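Lipoprotein (PDB 3CX3) binds zinc and, as a lipoprotein homologous with components of ABC transporters, probably captures the metal outside the cell for uptake. Local coordinates at residues G10-Y21 / N32-I43. Residues are numbered along the deposited sequence; the frame is centred on the assembly and turned at random.
Sequences GMKIVTSFYPIY and NDVRMIQSSSGI
Backbone bonds join strand 12-15 to the parallel edge strand 33-36: Ile13 N donates to Asp33 O (2.6 Å), and Ile13 O receives Arg35 N. Beyond them Ile37 N reaches Thr15 O at 2.7 Å. At the opposite end the Asn32 amide serves as acceptor and donor at once: OD1 takes Met11 N at 3.0 Å on a lone pair, in the carbonyl plane, while ND2 is bonded to Ser28 and Tyr150.

Branched Ile13 and Val34 suit buried strands and share a face with Thr15 and Met36; the last three touch helix 18-28. Selenomethionine Met36 is long and flexible: its CG, anti to the backbone N (chi1 -172°), lies against Thr15 CG2, and its selenium sits obliquely 4.7 Å from the Tyr21 ring centroid, a Met-aromatic contact. On the other face Val14 CG1 meets CG1 of Ile37, just past the strand; both residues touch Phe62. Farther on, Ile43 lays CG1 over one face of the Phe17 ring, 3.8 Å from its centroid, while Pro19 CD lies toward the rim of the opposite face.

Charges gather on the Val14 face, where Asp33 OD2 forms a salt bridge with Arg35 NH1 (2.8 Å) from well outside the guanidinium plane. Lys12 NZ lies near the same NH1, and the carboxylate probably balances both positive charges.

Directional main-chain bonds thus fix the strand pairing, apolar side chains bury the helix-facing side, and charge stays at the partly exposed rim; the following loop brings Ile43 close to the zinc, beside its ligand His44.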
loop_
_atom_site.group_PDB
_atom_site.type_symbol
_atom_site.label_atom_id
_atom_site.label_comp_id
_atom_site.label_asym_id
_atom_site.label_seq_id
_atom_site.Cartn_x
_atom_site.Cartn_y
_atom_site.Cartn_z
ATOM N N GLY A 10 17.831 -16.669 -11.847
ATOM C CA GLY A 10 17.610 -15.558 -10.931
ATOM C C GLY A 10 17.266 -16.178 -9.595
ATOM O O GLY A 10 17.276 -17.405 -9.469
HETATM N N MSE A 11 16.966 -15.339 -8.606
HETATM C CA MSE A 11 16.439 -15.784 -7.313
HETATM C C MSE A 11 14.924 -15.843 -7.331
HETATM O O MSE A 11 14.274 -14.837 -7.621
HETATM C CB MSE A 11 16.855 -14.834 -6.190
HETATM C CG MSE A 11 18.087 -15.248 -5.424
HETATM SE SE MSE A 11 18.312 -14.167 -3.802
HETATM C CE MSE A 11 18.076 -12.363 -4.518
ATOM N N LYS A 12 14.370 -17.012 -7.003
ATOM C CA LYS A 12 12.920 -17.186 -6.902
ATOM C C LYS A 12 12.417 -16.411 -5.675
ATOM O O LYS A 12 12.852 -16.671 -4.537
ATOM C CB LYS A 12 12.553 -18.671 -6.813
ATOM C CG LYS A 12 11.079 -18.978 -7.114
ATOM C CD LYS A 12 10.736 -20.472 -6.962
ATOM C CE LYS A 12 10.911 -21.217 -8.285
ATOM N NZ LYS A 12 9.870 -22.292 -8.510
ATOM N N ILE A 13 11.520 -15.453 -5.921
ATOM C CA ILE A 13 11.086 -14.495 -4.892
ATOM C C ILE A 13 9.559 -14.412 -4.812
ATOM O O ILE A 13 8.888 -14.084 -5.784
ATOM C CB ILE A 13 11.718 -13.072 -5.104
ATOM C CG1 ILE A 13 13.199 -13.065 -4.715
ATOM C CG2 ILE A 13 10.976 -12.019 -4.335
ATOM C CD1 ILE A 13 13.960 -11.840 -5.208
ATOM N N VAL A 14 9.028 -14.739 -3.635
ATOM C CA VAL A 14 7.611 -14.611 -3.374
ATOM C C VAL A 14 7.354 -13.343 -2.556
ATOM O O VAL A 14 8.193 -12.868 -1.774
ATOM C CB VAL A 14 6.999 -15.901 -2.762
ATOM C CG1 VAL A 14 5.519 -15.719 -2.455
ATOM C CG2 VAL A 14 7.147 -17.060 -3.734
ATOM N N THR A 15 6.161 -12.812 -2.749
ATOM C CA THR A 15 5.847 -11.441 -2.434
ATOM C C THR A 15 4.409 -11.384 -1.967
ATOM O O THR A 15 3.570 -12.108 -2.493
ATOM C CB THR A 15 6.122 -10.639 -3.687
ATOM O OG1 THR A 15 7.391 -9.972 -3.529
ATOM C CG2 THR A 15 5.014 -9.697 -4.009
ATOM N N SER A 16 4.121 -10.565 -0.962
ATOM C CA SER A 16 2.817 -10.664 -0.302
ATOM C C SER A 16 1.704 -10.104 -1.159
ATOM O O SER A 16 0.802 -10.854 -1.577
ATOM C CB SER A 16 2.811 -10.094 1.115
ATOM O OG SER A 16 3.281 -8.770 1.164
ATOM N N PHE A 17 1.794 -8.805 -1.449
ATOM C CA PHE A 17 0.794 -8.107 -2.252
ATOM C C PHE A 17 1.463 -7.020 -3.108
ATOM O O PHE A 17 2.691 -6.956 -3.125
ATOM C CB PHE A 17 -0.390 -7.641 -1.381
ATOM C CG PHE A 17 -0.170 -6.349 -0.646
ATOM C CD1 PHE A 17 0.874 -6.207 0.290
ATOM C CD2 PHE A 17 -1.046 -5.292 -0.838
ATOM C CE1 PHE A 17 1.063 -4.999 0.992
ATOM C CE2 PHE A 17 -0.870 -4.096 -0.164
ATOM C CZ PHE A 17 0.197 -3.952 0.779
ATOM N N TYR A 18 0.681 -6.209 -3.827
ATOM C CA TYR A 18 1.200 -5.402 -4.939
ATOM C C TYR A 18 2.318 -4.378 -4.664
ATOM O O TYR A 18 3.311 -4.363 -5.394
ATOM C CB TYR A 18 0.091 -4.728 -5.746
ATOM C CG TYR A 18 0.660 -3.706 -6.700
ATOM C CD1 TYR A 18 1.264 -4.114 -7.889
ATOM C CD2 TYR A 18 0.624 -2.334 -6.410
ATOM C CE1 TYR A 18 1.797 -3.179 -8.792
ATOM C CE2 TYR A 18 1.169 -1.386 -7.299
ATOM C CZ TYR A 18 1.754 -1.828 -8.488
ATOM O OH TYR A 18 2.299 -0.959 -9.393
ATOM N N PRO A 19 2.134 -3.458 -3.684
ATOM C CA PRO A 19 3.216 -2.488 -3.477
ATOM C C PRO A 19 4.537 -3.203 -3.289
ATOM O O PRO A 19 5.576 -2.663 -3.624
ATOM C CB PRO A 19 2.818 -1.774 -2.183
ATOM C CG PRO A 19 1.338 -1.913 -2.103
ATOM C CD PRO A 19 0.992 -3.217 -2.776
ATOM N N ILE A 20 4.483 -4.415 -2.752
ATOM C CA ILE A 20 5.685 -5.218 -2.531
ATOM C C ILE A 20 6.143 -5.848 -3.857
ATOM O O ILE A 20 7.316 -5.753 -4.230
ATOM C CB ILE A 20 5.443 -6.310 -1.458
ATOM C CG1 ILE A 20 5.482 -5.732 -0.043
ATOM C CG2 ILE A 20 6.513 -7.340 -1.535
ATOM C CD1 ILE A 20 5.056 -4.298 0.069
ATOM N N TYR A 21 5.209 -6.493 -4.559
ATOM C CA TYR A 21 5.466 -7.034 -5.884
ATOM C C TYR A 21 6.264 -6.044 -6.707
ATOM O O TYR A 21 7.364 -6.356 -7.174
ATOM C CB TYR A 21 4.141 -7.334 -6.589
ATOM C CG TYR A 21 4.291 -7.989 -7.942
ATOM C CD1 TYR A 21 4.943 -9.217 -8.075
ATOM C CD2 TYR A 21 3.770 -7.383 -9.094
ATOM C CE1 TYR A 21 5.087 -9.822 -9.312
ATOM C CE2 TYR A 21 3.905 -7.981 -10.338
ATOM C CZ TYR A 21 4.563 -9.205 -10.439
ATOM O OH TYR A 21 4.693 -9.813 -11.668
ATOM N N ASN A 32 15.806 -11.312 -10.992
ATOM C CA ASN A 32 15.279 -12.442 -10.246
ATOM C C ASN A 32 13.905 -12.915 -10.716
ATOM O O ASN A 32 13.241 -12.235 -11.488
ATOM C CB ASN A 32 15.271 -12.107 -8.749
ATOM C CG ASN A 32 16.627 -11.616 -8.240
ATOM O OD1 ASN A 32 17.531 -12.408 -7.982
ATOM N ND2 ASN A 32 16.764 -10.303 -8.077
ATOM N N ASP A 33 13.494 -14.093 -10.258
ATOM C CA ASP A 33 12.144 -14.592 -10.519
ATOM C C ASP A 33 11.179 -14.110 -9.431
ATOM O O ASP A 33 10.951 -14.799 -8.420
ATOM C CB ASP A 33 12.121 -16.125 -10.644
ATOM C CG ASP A 33 10.701 -16.695 -10.744
ATOM O OD1 ASP A 33 9.788 -16.023 -11.281
ATOM O OD2 ASP A 33 10.502 -17.831 -10.268
ATOM N N VAL A 34 10.614 -12.922 -9.664
ATOM C CA VAL A 34 9.729 -12.271 -8.702
ATOM C C VAL A 34 8.284 -12.560 -9.048
ATOM O O VAL A 34 7.774 -12.103 -10.066
ATOM C CB VAL A 34 9.955 -10.736 -8.616
ATOM C CG1 VAL A 34 9.021 -10.120 -7.587
ATOM C CG2 VAL A 34 11.398 -10.413 -8.265
ATOM N N ARG A 35 7.648 -13.340 -8.181
ATOM C CA ARG A 35 6.220 -13.630 -8.261
ATOM C C ARG A 35 5.484 -13.240 -6.970
ATOM O O ARG A 35 6.100 -13.050 -5.916
ATOM C CB ARG A 35 5.979 -15.101 -8.624
ATOM C CG ARG A 35 7.150 -16.019 -8.327
ATOM C CD ARG A 35 6.728 -17.466 -8.380
ATOM N NE ARG A 35 6.758 -17.986 -9.742
ATOM C CZ ARG A 35 7.592 -18.937 -10.153
ATOM N NH1 ARG A 35 8.456 -19.473 -9.296
ATOM N NH2 ARG A 35 7.559 -19.356 -11.416
HETATM N N MSE A 36 4.163 -13.119 -7.071
HETATM C CA MSE A 36 3.342 -12.566 -5.997
HETATM C C MSE A 36 2.415 -13.653 -5.437
HETATM O O MSE A 36 1.935 -14.469 -6.214
HETATM C CB MSE A 36 2.540 -11.404 -6.571
HETATM C CG MSE A 36 1.771 -10.590 -5.559
HETATM SE SE MSE A 36 0.633 -9.320 -6.484
HETATM C CE MSE A 36 -0.933 -9.472 -5.325
ATOM N N ILE A 37 2.168 -13.673 -4.116
ATOM C CA ILE A 37 1.363 -14.747 -3.480
ATOM C C ILE A 37 0.002 -14.911 -4.151
ATOM O O ILE A 37 -0.651 -15.963 -4.013
ATOM C CB ILE A 37 1.220 -14.615 -1.931
ATOM C CG1 ILE A 37 2.454 -15.164 -1.233
ATOM C CG2 ILE A 37 0.062 -15.426 -1.409
ATOM C CD1 ILE A 37 2.422 -15.017 0.279
ATOM N N GLN A 38 -0.412 -13.869 -4.876
ATOM C CA GLN A 38 -1.435 -13.988 -5.921
ATOM C C GLN A 38 -2.348 -15.211 -5.759
ATOM O O GLN A 38 -2.536 -16.011 -6.692
ATOM C CB GLN A 38 -0.794 -13.962 -7.333
ATOM C CG GLN A 38 0.270 -15.059 -7.604
ATOM C CD GLN A 38 0.773 -15.095 -9.046
ATOM O OE1 GLN A 38 1.747 -14.417 -9.399
ATOM N NE2 GLN A 38 0.111 -15.899 -9.883
ATOM N N SER A 39 -2.885 -15.371 -4.556
ATOM C CA SER A 39 -4.017 -16.261 -4.362
ATOM C C SER A 39 -5.231 -15.379 -4.692
ATOM O O SER A 39 -6.172 -15.827 -5.369
ATOM C CB SER A 39 -4.053 -16.803 -2.921
ATOM O OG SER A 39 -4.852 -17.973 -2.804
ATOM N N SER A 40 -5.148 -14.117 -4.242
ATOM C CA SER A 40 -6.172 -13.066 -4.418
ATOM C C SER A 40 -7.261 -13.122 -3.347
ATOM O O SER A 40 -7.670 -14.209 -2.923
ATOM C CB SER A 40 -6.779 -13.067 -5.832
ATOM O OG SER A 40 -7.431 -11.842 -6.116
ATOM N N SER A 41 -7.700 -11.936 -2.909
ATOM C CA SER A 41 -8.760 -11.761 -1.891
ATOM C C SER A 41 -8.744 -10.344 -1.278
ATOM O O SER A 41 -9.717 -9.583 -1.448
ATOM C CB SER A 41 -8.723 -12.850 -0.797
ATOM O OG SER A 41 -9.521 -12.497 0.327
ATOM N N GLY A 42 -7.659 -9.993 -0.578
ATOM C CA GLY A 42 -7.573 -8.689 0.107
ATOM C C GLY A 42 -6.666 -8.688 1.323
ATOM O O GLY A 42 -6.991 -9.300 2.346
ATOM N N ILE A 43 -5.551 -7.960 1.211
ATOM C CA ILE A 43 -4.385 -8.085 2.106
ATOM C C ILE A 43 -4.684 -8.050 3.610
ATOM O O ILE A 43 -3.964 -8.679 4.393
ATOM C CB ILE A 43 -3.255 -7.026 1.758
ATOM C CG1 ILE A 43 -1.979 -7.277 2.566
ATOM C CG2 ILE A 43 -3.735 -5.578 1.981
ATOM C CD1 ILE A 43 -1.229 -8.536 2.211
#